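Local coordinates for lipopolysaccharide biosynthesis protein wbpB (Thermus thermophilus, PDB 3O9Z) that is an NAD-dependent dehydrogenase that probably oxidises a nucleotide-linked sugar on the way to 2,3-diacetamido-2,3-dideoxy-D-mannuronic acid, with 2-oxoglutarate as the likely hydride acceptor, at residues A12-I15 / A16-L20; R90-R94 / L95-A99; I288-A291 / A292-T296. One frame throughout, in Å; residues are numbered along the deposited sequence. Where two conformers were deposited one is given.

Contacts 1 and 2 both belong to the Rossmann-type NAD-binding domain, their centres about 21 Å apart; one is a strand-to-helix turn, the other a helix-to-strand turn. Contact 1 leads from strand 5-9 into helix 16-25 and holds the NAD diphosphate directly. Contact 2 leads from helix 85-94 into strand 98-101; its Met91 side chain stays about 7 Å from a bound NAD. Contact 3, the last turns of helix 281-294, lies across the chain's centre from contact 1, centres about 27 Å apart, and about 26 Å from contact 2. Its Arg295 side chain is about 11 Å from NAD, while Tyr14 of contact 1 comes within about 6 Å of the 2-oxoglutarate.

Contact 1 (A12-I15 / A16-L20); sequences AGYI and APRHL. With NAD (nicotinamide-adenine-dinucleotide), chain E.
The guanidinium of Arg18 carries the CD1 methyl of Ile15 over the centre of one face, with CD1 3.3 Å from CZ, while Tyr14 OH lies at its edge, in plane, 3.6 Å from NH2. The phenol ring and the guanidinium are turned 80° apart, so the two groups do not stack. A second flat group, the His19 ring, turns its edge to the backbone: CD2 lies 3.5 Å from Ile15 O, in the ring plane, and 4.0 Å from Ile15 CG2. Both imidazole nitrogens have partners, ND1 bonding Tyr270 OH and NE2 bonding Glu102 OE2, which fixes the ring's rotation.

Ile15 links these groups to the cofactor. CG1 lies anti to the backbone N (chi1 -155°), and from there CD1 turns onto Arg18, while CG2 rests against O4D of the nicotinamide ribose. Its carbonyl O accepts Arg18 N at 2.9 Å, near the beginning of the helix that follows. Two successive amides hold the NAD diphosphate: Tyr14 N reaches O1A at 2.8 Å, almost straight at 178°, and Ile15 N reaches O2N at 2.9 Å. Having no side chain, Gly13 lets the NAD ester oxygen O5B come within 3.1 Å of its CA.

This is the dinucleotide-binding turn of a Rossmann fold, between strand 5-9 and helix 16-25. Asp35 extends the site, OD2 taking Ala12 N and OD1 bonding NAD. One amide for each phosphate grips one oxygen on each phosphorus without a cationic side chain from this turn, and the adjoining helix N-terminus would probably add favourable electrostatics for the diphosphate's negative charge.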
loop_
_atom_site.group_PDB
_atom_site.type_symbol
_atom_site.label_atom_id
_atom_site.label_comp_id
_atom_site.label_asym_id
_atom_site.label_seq_id
_atom_site.Cartn_x
_atom_site.Cartn_y
_atom_site.Cartn_z
ATOM N N ALA A 12 -11.814 1.923 -7.387
ATOM C CA ALA A 12 -10.735 2.707 -8.042
ATOM C C ALA A 12 -10.219 2.064 -9.320
ATOM O O ALA A 12 -9.331 2.627 -9.981
ATOM C CB ALA A 12 -9.598 2.862 -7.078
ATOM N N GLY A 13 -10.724 0.884 -9.658
ATOM C CA GLY A 13 -10.048 0.072 -10.638
ATOM C C GLY A 13 -10.470 0.381 -12.045
ATOM O O GLY A 13 -11.382 1.183 -12.325
ATOM N N TYR A 14 -9.781 -0.266 -12.975
ATOM C CA TYR A 14 -10.130 -0.115 -14.372
ATOM C C TYR A 14 -11.580 -0.411 -14.750
ATOM O O TYR A 14 -12.196 0.322 -15.526
ATOM C CB TYR A 14 -9.215 -0.996 -15.237
ATOM C CG TYR A 14 -9.660 -0.989 -16.672
ATOM C CD1 TYR A 14 -10.318 -2.092 -17.183
ATOM C CD2 TYR A 14 -9.334 0.074 -17.530
ATOM C CE1 TYR A 14 -10.768 -2.105 -18.496
ATOM C CE2 TYR A 14 -9.793 0.061 -18.863
ATOM C CZ TYR A 14 -10.471 -1.046 -19.325
ATOM O OH TYR A 14 -10.930 -1.082 -20.626
ATOM N N ILE A 15 -12.144 -1.519 -14.280
ATOM C CA ILE A 15 -13.467 -1.934 -14.742
ATOM C C ILE A 15 -14.582 -1.271 -13.922
ATOM O O ILE A 15 -15.734 -1.245 -14.390
ATOM C CB ILE A 15 -13.654 -3.479 -14.681
ATOM C CG1 ILE A 15 -14.714 -3.964 -15.680
ATOM C CG2 ILE A 15 -13.936 -3.949 -13.220
ATOM C CD1 ILE A 15 -14.380 -3.645 -17.141
ATOM N N ALA A 16 -14.257 -0.731 -12.755
ATOM C CA ALA A 16 -15.303 -0.099 -11.914
ATOM C C ALA A 16 -16.247 0.877 -12.616
ATOM O O ALA A 16 -17.453 0.863 -12.340
ATOM C CB ALA A 16 -14.681 0.548 -10.670
ATOM N N PRO A 17 -15.759 1.728 -13.519
ATOM C CA PRO A 17 -16.698 2.704 -14.105
ATOM C C PRO A 17 -17.802 2.021 -14.917
ATOM O O PRO A 17 -18.882 2.589 -15.116
ATOM C CB PRO A 17 -15.799 3.546 -15.005
ATOM C CG PRO A 17 -14.449 3.474 -14.330
ATOM C CD PRO A 17 -14.343 2.060 -13.790
ATOM N N ARG A 18 -17.551 0.822 -15.445
ATOM C CA ARG A 18 -18.590 0.101 -16.169
ATOM C C ARG A 18 -19.671 -0.369 -15.217
ATOM O O ARG A 18 -20.854 -0.423 -15.588
ATOM C CB ARG A 18 -18.011 -1.116 -16.906
ATOM C CG ARG A 18 -18.146 -0.997 -18.386
ATOM C CD ARG A 18 -17.565 -2.206 -19.121
ATOM N NE ARG A 18 -16.182 -1.967 -19.515
ATOM C CZ ARG A 18 -15.424 -2.865 -20.132
ATOM N NH1 ARG A 18 -15.925 -4.066 -20.408
ATOM N NH2 ARG A 18 -14.170 -2.568 -20.455
ATOM N N HIS A 19 -19.295 -0.674 -13.980
ATOM C CA HIS A 19 -20.276 -1.071 -12.951
ATOM C C HIS A 19 -21.046 0.136 -12.443
ATOM O O HIS A 19 -22.242 0.023 -12.196
ATOM C CB HIS A 19 -19.553 -1.721 -11.767
ATOM C CG HIS A 19 -19.008 -3.076 -12.094
ATOM N ND1 HIS A 19 -19.706 -4.226 -11.801
ATOM C CD2 HIS A 19 -17.900 -3.466 -12.779
ATOM C CE1 HIS A 19 -19.032 -5.274 -12.246
ATOM N NE2 HIS A 19 -17.951 -4.840 -12.875
ATOM N N LEU A 20 -20.397 1.290 -12.375
ATOM C CA LEU A 20 -21.104 2.508 -11.973
ATOM C C LEU A 20 -22.117 2.857 -13.025
ATOM O O LEU A 20 -23.258 3.178 -12.668
ATOM C CB LEU A 20 -20.131 3.680 -11.866
ATOM C CG LEU A 20 -19.127 3.581 -10.724
ATOM C CD1 LEU A 20 -18.141 4.778 -10.693
ATOM C CD2 LEU A 20 -19.791 3.420 -9.351
HETATM P PA NAD E . -7.566 -3.096 -11.328
HETATM O O1A NAD E . -7.656 -1.957 -12.272
HETATM O O2A NAD E . -6.222 -3.613 -10.791
HETATM O O5B NAD E . -8.493 -2.597 -10.150
HETATM C C5B NAD E . -8.542 -3.450 -9.040
HETATM C C4B NAD E . -9.092 -2.642 -7.840
HETATM O O4B NAD E . -9.347 -3.510 -6.706
HETATM C C3B NAD E . -7.987 -1.658 -7.362
HETATM O O3B NAD E . -8.468 -0.298 -7.339
HETATM C C2B NAD E . -7.565 -2.186 -5.980
HETATM O O2B NAD E . -7.138 -1.177 -5.054
HETATM C C1B NAD E . -8.942 -2.772 -5.546
HETATM N N9A NAD E . -8.769 -3.718 -4.412
HETATM C C8A NAD E . -7.718 -4.428 -3.917
HETATM N N7A NAD E . -8.076 -5.104 -2.827
HETATM C C5A NAD E . -9.374 -4.764 -2.539
HETATM C C6A NAD E . -10.319 -5.117 -1.503
HETATM N N6A NAD E . -9.938 -5.936 -0.475
HETATM N N1A NAD E . -11.508 -4.549 -1.670
HETATM C C2A NAD E . -11.955 -3.739 -2.620
HETATM N N3A NAD E . -11.077 -3.371 -3.588
HETATM C C4A NAD E . -9.852 -3.905 -3.543
HETATM O O3 NAD E . -8.310 -4.354 -11.978
HETATM P PN NAD E . -9.542 -4.460 -12.935
HETATM O O1N NAD E . -9.035 -4.645 -14.365
HETATM O O2N NAD E . -10.524 -3.358 -12.647
HETATM O O5D NAD E . -10.125 -5.910 -12.603
HETATM C C5D NAD E . -11.041 -5.910 -11.536
HETATM C C4D NAD E . -11.846 -7.215 -11.674
HETATM O O4D NAD E . -12.652 -7.040 -12.860
HETATM C C3D NAD E . -11.029 -8.503 -11.847
HETATM O O3D NAD E . -11.836 -9.573 -11.259
HETATM C C2D NAD E . -11.066 -8.682 -13.374
HETATM O O2D NAD E . -10.976 -10.044 -13.762
HETATM C C1D NAD E . -12.398 -8.073 -13.830
HETATM N N1N NAD E . -12.363 -7.566 -15.200
HETATM C C2N NAD E . -13.325 -7.897 -16.036
HETATM C C3N NAD E . -13.410 -7.467 -17.344
HETATM C C7N NAD E . -14.524 -8.006 -18.146
HETATM O O7N NAD E . -15.573 -8.431 -17.618
HETATM N N7N NAD E . -14.364 -7.870 -19.457
HETATM C C4N NAD E . -12.408 -6.598 -17.796
HETATM C C5N NAD E . -11.452 -6.195 -16.862
HETATM C C6N NAD E . -11.433 -6.665 -15.551
#

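Contact 2 (R90-R94 / L95-A99); sequences RMALR and LGANA
Leu95 folds back over the last turn of helix 85-94, against the carbonyl of Met91. Its CB sits 3.4 Å from Met91 O. CG, anti to the carbonyl carbon of Leu95 (chi1 -71°), comes to 3.2 Å from the same oxygen, and CD1 ends 3.6 Å from Met91 CG in the Met91 conformer described. In that conformer the two side chains run alongside each other, pointing the same way, with helix 56-68 covering both through Phe59 and Leu63.

The helix closes in a Schellman motif. Gly96 N bonds Leu93 O, and Ala97 N bonds Ala92 O at 3.0 Å, bridging six residues; Leu95 N keeps the helical bond to Met91 O, with a weak one to Ala92 O. Gly96 makes the reversal at phi 74°, backbone angles at which a side chain would crowd the carbonyl before it. Across the turn, the Ala92 methyl meets the Ala99 methyl at 4.0 Å, setting the helix against strand 98-101 in the beta-alpha-beta unit that starts at strand 75-78.

Arg94 turns away to a subunit interface, where NE pairs with Glu64 of the third subunit and NH2 with Glu60 of its own chain. The closing bonds thus satisfy Ala92 O and Leu93 O, taken by Ala97 N and Gly96 N in place of regular i+4 partners, while the arginine's charge is probably balanced by these carboxylates.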
loop_
_atom_site.group_PDB
_atom_site.type_symbol
_atom_site.label_atom_id
_atom_site.label_comp_id
_atom_site.label_asym_id
_atom_site.label_seq_id
_atom_site.Cartn_x
_atom_site.Cartn_y
_atom_site.Cartn_z
ATOM N N ARG A 90 -18.319 -14.270 0.355
ATOM C CA ARG A 90 -18.684 -14.787 1.707
ATOM C C ARG A 90 -19.160 -13.580 2.541
ATOM O O ARG A 90 -20.089 -13.709 3.357
ATOM C CB ARG A 90 -17.474 -15.413 2.387
ATOM C CG ARG A 90 -17.036 -16.711 1.707
ATOM C CD ARG A 90 -17.708 -17.928 2.229
ATOM N NE ARG A 90 -17.563 -18.083 3.678
ATOM C CZ ARG A 90 -16.682 -18.879 4.285
ATOM N NH1 ARG A 90 -16.682 -18.954 5.610
ATOM N NH2 ARG A 90 -15.818 -19.649 3.628
ATOM N N MET A 91 -18.553 -12.401 2.391
ATOM C CA MET A 91 -18.965 -11.225 3.158
ATOM C C MET A 91 -20.380 -10.816 2.753
ATOM O O MET A 91 -21.232 -10.530 3.632
ATOM C CB MET A 91 -17.975 -10.083 2.882
ATOM C CG MET A 91 -18.383 -8.698 3.439
ATOM S SD MET A 91 -16.975 -7.478 3.402
ATOM C CE MET A 91 -16.631 -7.243 1.649
ATOM N N ALA A 92 -20.665 -10.711 1.454
ATOM C CA ALA A 92 -21.986 -10.362 0.967
ATOM C C ALA A 92 -23.005 -11.307 1.660
ATOM O O ALA A 92 -24.002 -10.837 2.253
ATOM C CB ALA A 92 -22.082 -10.509 -0.552
ATOM N N LEU A 93 -22.741 -12.596 1.575
ATOM C CA LEU A 93 -23.751 -13.560 2.046
ATOM C C LEU A 93 -23.957 -13.398 3.545
ATOM O O LEU A 93 -25.092 -13.556 4.060
ATOM C CB LEU A 93 -23.409 -15.003 1.645
ATOM C CG LEU A 93 -23.189 -15.324 0.168
ATOM C CD1 LEU A 93 -22.844 -16.793 -0.022
ATOM C CD2 LEU A 93 -24.373 -14.905 -0.695
ATOM N N ARG A 94 -22.877 -13.309 4.317
ATOM C CA ARG A 94 -23.044 -13.140 5.758
ATOM C C ARG A 94 -23.746 -11.873 6.180
ATOM O O ARG A 94 -24.355 -11.862 7.255
ATOM C CB ARG A 94 -21.773 -13.391 6.598
ATOM C CG ARG A 94 -20.804 -12.187 6.729
ATOM C CD ARG A 94 -19.624 -12.435 7.670
ATOM N NE ARG A 94 -18.710 -13.469 7.157
ATOM C CZ ARG A 94 -17.654 -13.217 6.376
ATOM N NH1 ARG A 94 -16.943 -14.234 5.920
ATOM N NH2 ARG A 94 -17.289 -11.976 6.084
ATOM N N LEU A 95 -23.688 -10.847 5.337
ATOM C CA LEU A 95 -24.361 -9.547 5.514
ATOM C C LEU A 95 -25.795 -9.590 5.010
ATOM O O LEU A 95 -26.538 -8.621 5.138
ATOM C CB LEU A 95 -23.628 -8.413 4.762
ATOM C CG LEU A 95 -22.276 -7.978 5.345
ATOM C CD1 LEU A 95 -21.534 -7.103 4.347
ATOM C CD2 LEU A 95 -22.507 -7.181 6.592
ATOM N N GLY A 96 -26.222 -10.751 4.513
ATOM C CA GLY A 96 -27.588 -10.805 4.011
ATOM C C GLY A 96 -27.833 -10.121 2.694
ATOM O O GLY A 96 -28.941 -9.739 2.370
ATOM N N ALA A 97 -26.841 -10.146 1.798
ATOM C CA ALA A 97 -26.954 -9.569 0.461
ATOM C C ALA A 97 -26.561 -10.667 -0.564
ATOM O O ALA A 97 -25.847 -11.630 -0.227
ATOM C CB ALA A 97 -25.946 -8.392 0.282
ATOM N N ASN A 98 -27.050 -10.463 -1.768
ATOM C CA ASN A 98 -26.637 -11.297 -2.911
ATOM C C ASN A 98 -25.311 -10.703 -3.372
ATOM O O ASN A 98 -24.905 -9.619 -2.928
ATOM C CB ASN A 98 -27.664 -11.217 -4.046
ATOM C CG ASN A 98 -28.934 -12.077 -3.778
ATOM O OD1 ASN A 98 -29.056 -12.871 -2.872
ATOM N ND2 ASN A 98 -29.838 -11.981 -4.699
ATOM N N ALA A 99 -24.635 -11.430 -4.257
ATOM C CA ALA A 99 -23.350 -10.993 -4.813
ATOM C C ALA A 99 -23.419 -10.985 -6.306
ATOM O O ALA A 99 -23.998 -11.914 -6.929
ATOM C CB ALA A 99 -22.252 -11.906 -4.331
#

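Contact 3 (I288-A291 / A292-T296); sequences IRVA and ALLRT
Ala292 N donates to Ile288 O, Leu293 N to Arg289 O and Leu294 N to Val290 O, backbone hydrogen bonds of about 3 Å each. The next one, Arg295 N to Ala291 O, stretches to 3.5 Å and is weak, while Arg295 N also bonds Ala292 O at 3.1 Å.

Apolar packing follows the same spacing. Val290 CG1 meets Leu294 CD1 at 4.2 Å, on a side covered by Phe189 of helix 186-196 and by strand 199-207. Ile288 and Ala292 instead face helix 109-122 and the loop before it. In this Gfo/Idh/MocA-type oxidoreductase these turns of helix 281-294 thus lie between helix 109-122 of the Rossmann domain and the elements 186-196 and 199-207 of the C-terminal alpha/beta domain.

Among the charged groups, Arg289 lies alongside Leu293, its NH1 3.8 Å from CD1; a bend at chi3 (75°) turns the guanidinium, whose NH2 forms a salt bridge with Glu286. Arg295 has Ala291 O as its neighbour across the contact, over one face of the guanidinium. Its nitrogens bond Gly178 O, Thr182 OG1 and Leu107 O, and Trp108 adds a cation-pi contact.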
loop_
_atom_site.group_PDB
_atom_site.type_symbol
_atom_site.label_atom_id
_atom_site.label_comp_id
_atom_site.label_asym_id
_atom_site.label_seq_id
_atom_site.Cartn_x
_atom_site.Cartn_y
_atom_site.Cartn_z
ATOM N N ILE A 288 -14.629 -22.602 -14.472
ATOM C CA ILE A 288 -13.703 -22.565 -13.342
ATOM C C ILE A 288 -12.934 -23.870 -13.060
ATOM O O ILE A 288 -11.749 -23.898 -12.785
ATOM C CB ILE A 288 -14.457 -22.032 -12.088
ATOM C CG1 ILE A 288 -14.715 -20.519 -12.268
ATOM C CG2 ILE A 288 -13.646 -22.251 -10.822
ATOM C CD1 ILE A 288 -15.820 -20.019 -11.399
ATOM N N ARG A 289 -13.645 -24.981 -13.284
ATOM C CA ARG A 289 -13.009 -26.284 -13.137
ATOM C C ARG A 289 -11.913 -26.495 -14.190
ATOM O O ARG A 289 -10.812 -26.909 -13.881
ATOM C CB ARG A 289 -14.077 -27.378 -13.219
ATOM C CG ARG A 289 -13.476 -28.749 -13.064
ATOM C CD ARG A 289 -14.544 -29.825 -13.336
ATOM N NE ARG A 289 -14.865 -29.984 -14.768
ATOM C CZ ARG A 289 -14.239 -30.834 -15.570
ATOM N NH1 ARG A 289 -13.231 -31.574 -15.123
ATOM N NH2 ARG A 289 -14.592 -30.855 -16.849
ATOM N N VAL A 290 -12.216 -26.110 -15.434
ATOM C CA VAL A 290 -11.222 -26.185 -16.499
ATOM C C VAL A 290 -9.997 -25.295 -16.283
ATOM O O VAL A 290 -8.833 -25.713 -16.338
ATOM C CB VAL A 290 -11.851 -25.819 -17.855
ATOM C CG1 VAL A 290 -10.795 -25.814 -18.949
ATOM C CG2 VAL A 290 -12.978 -26.782 -18.198
ATOM N N ALA A 291 -10.284 -24.039 -15.937
ATOM C CA ALA A 291 -9.194 -23.128 -15.684
ATOM C C ALA A 291 -8.312 -23.551 -14.518
ATOM O O ALA A 291 -7.066 -23.438 -14.545
ATOM C CB ALA A 291 -9.721 -21.702 -15.502
ATOM N N ALA A 292 -8.977 -24.067 -13.482
ATOM C CA ALA A 292 -8.181 -24.511 -12.330
ATOM C C ALA A 292 -7.270 -25.711 -12.639
ATOM O O ALA A 292 -6.095 -25.725 -12.238
ATOM C CB ALA A 292 -9.123 -24.842 -11.156
ATOM N N LEU A 293 -7.792 -26.656 -13.428
ATOM C CA LEU A 293 -6.994 -27.797 -13.896
ATOM C C LEU A 293 -5.735 -27.344 -14.604
ATOM O O LEU A 293 -4.633 -27.872 -14.409
ATOM C CB LEU A 293 -7.807 -28.660 -14.857
ATOM C CG LEU A 293 -8.915 -29.579 -14.366
ATOM C CD1 LEU A 293 -9.680 -30.212 -15.524
ATOM C CD2 LEU A 293 -8.247 -30.647 -13.481
ATOM N N LEU A 294 -5.925 -26.335 -15.459
ATOM C CA LEU A 294 -4.842 -25.805 -16.267
ATOM C C LEU A 294 -3.693 -25.174 -15.477
ATOM O O LEU A 294 -2.603 -24.966 -16.023
ATOM C CB LEU A 294 -5.427 -24.809 -17.276
ATOM C CG LEU A 294 -6.120 -25.429 -18.490
ATOM C CD1 LEU A 294 -6.866 -24.359 -19.312
ATOM C CD2 LEU A 294 -5.054 -26.153 -19.357
ATOM N N ARG A 295 -3.902 -24.824 -14.203
ATOM C CA ARG A 295 -2.767 -24.308 -13.427
ATOM C C ARG A 295 -1.650 -25.297 -13.175
ATOM O O ARG A 295 -0.491 -24.924 -13.003
ATOM C CB ARG A 295 -3.211 -23.711 -12.078
ATOM C CG ARG A 295 -4.211 -22.603 -12.252
ATOM C CD ARG A 295 -4.759 -22.028 -10.928
ATOM N NE ARG A 295 -5.864 -21.196 -11.313
ATOM C CZ ARG A 295 -7.077 -21.219 -10.769
ATOM N NH1 ARG A 295 -7.311 -21.982 -9.670
ATOM N NH2 ARG A 295 -8.048 -20.483 -11.260
ATOM N N THR A 296 -2.003 -26.575 -13.099
ATOM C CA THR A 296 -1.010 -27.575 -12.748
ATOM C C THR A 296 -0.937 -28.681 -13.787
ATOM O O THR A 296 -0.085 -29.563 -13.680
ATOM C CB THR A 296 -1.326 -28.216 -11.386
ATOM O OG1 THR A 296 -2.679 -28.671 -11.374
ATOM C CG2 THR A 296 -1.109 -27.195 -10.264
#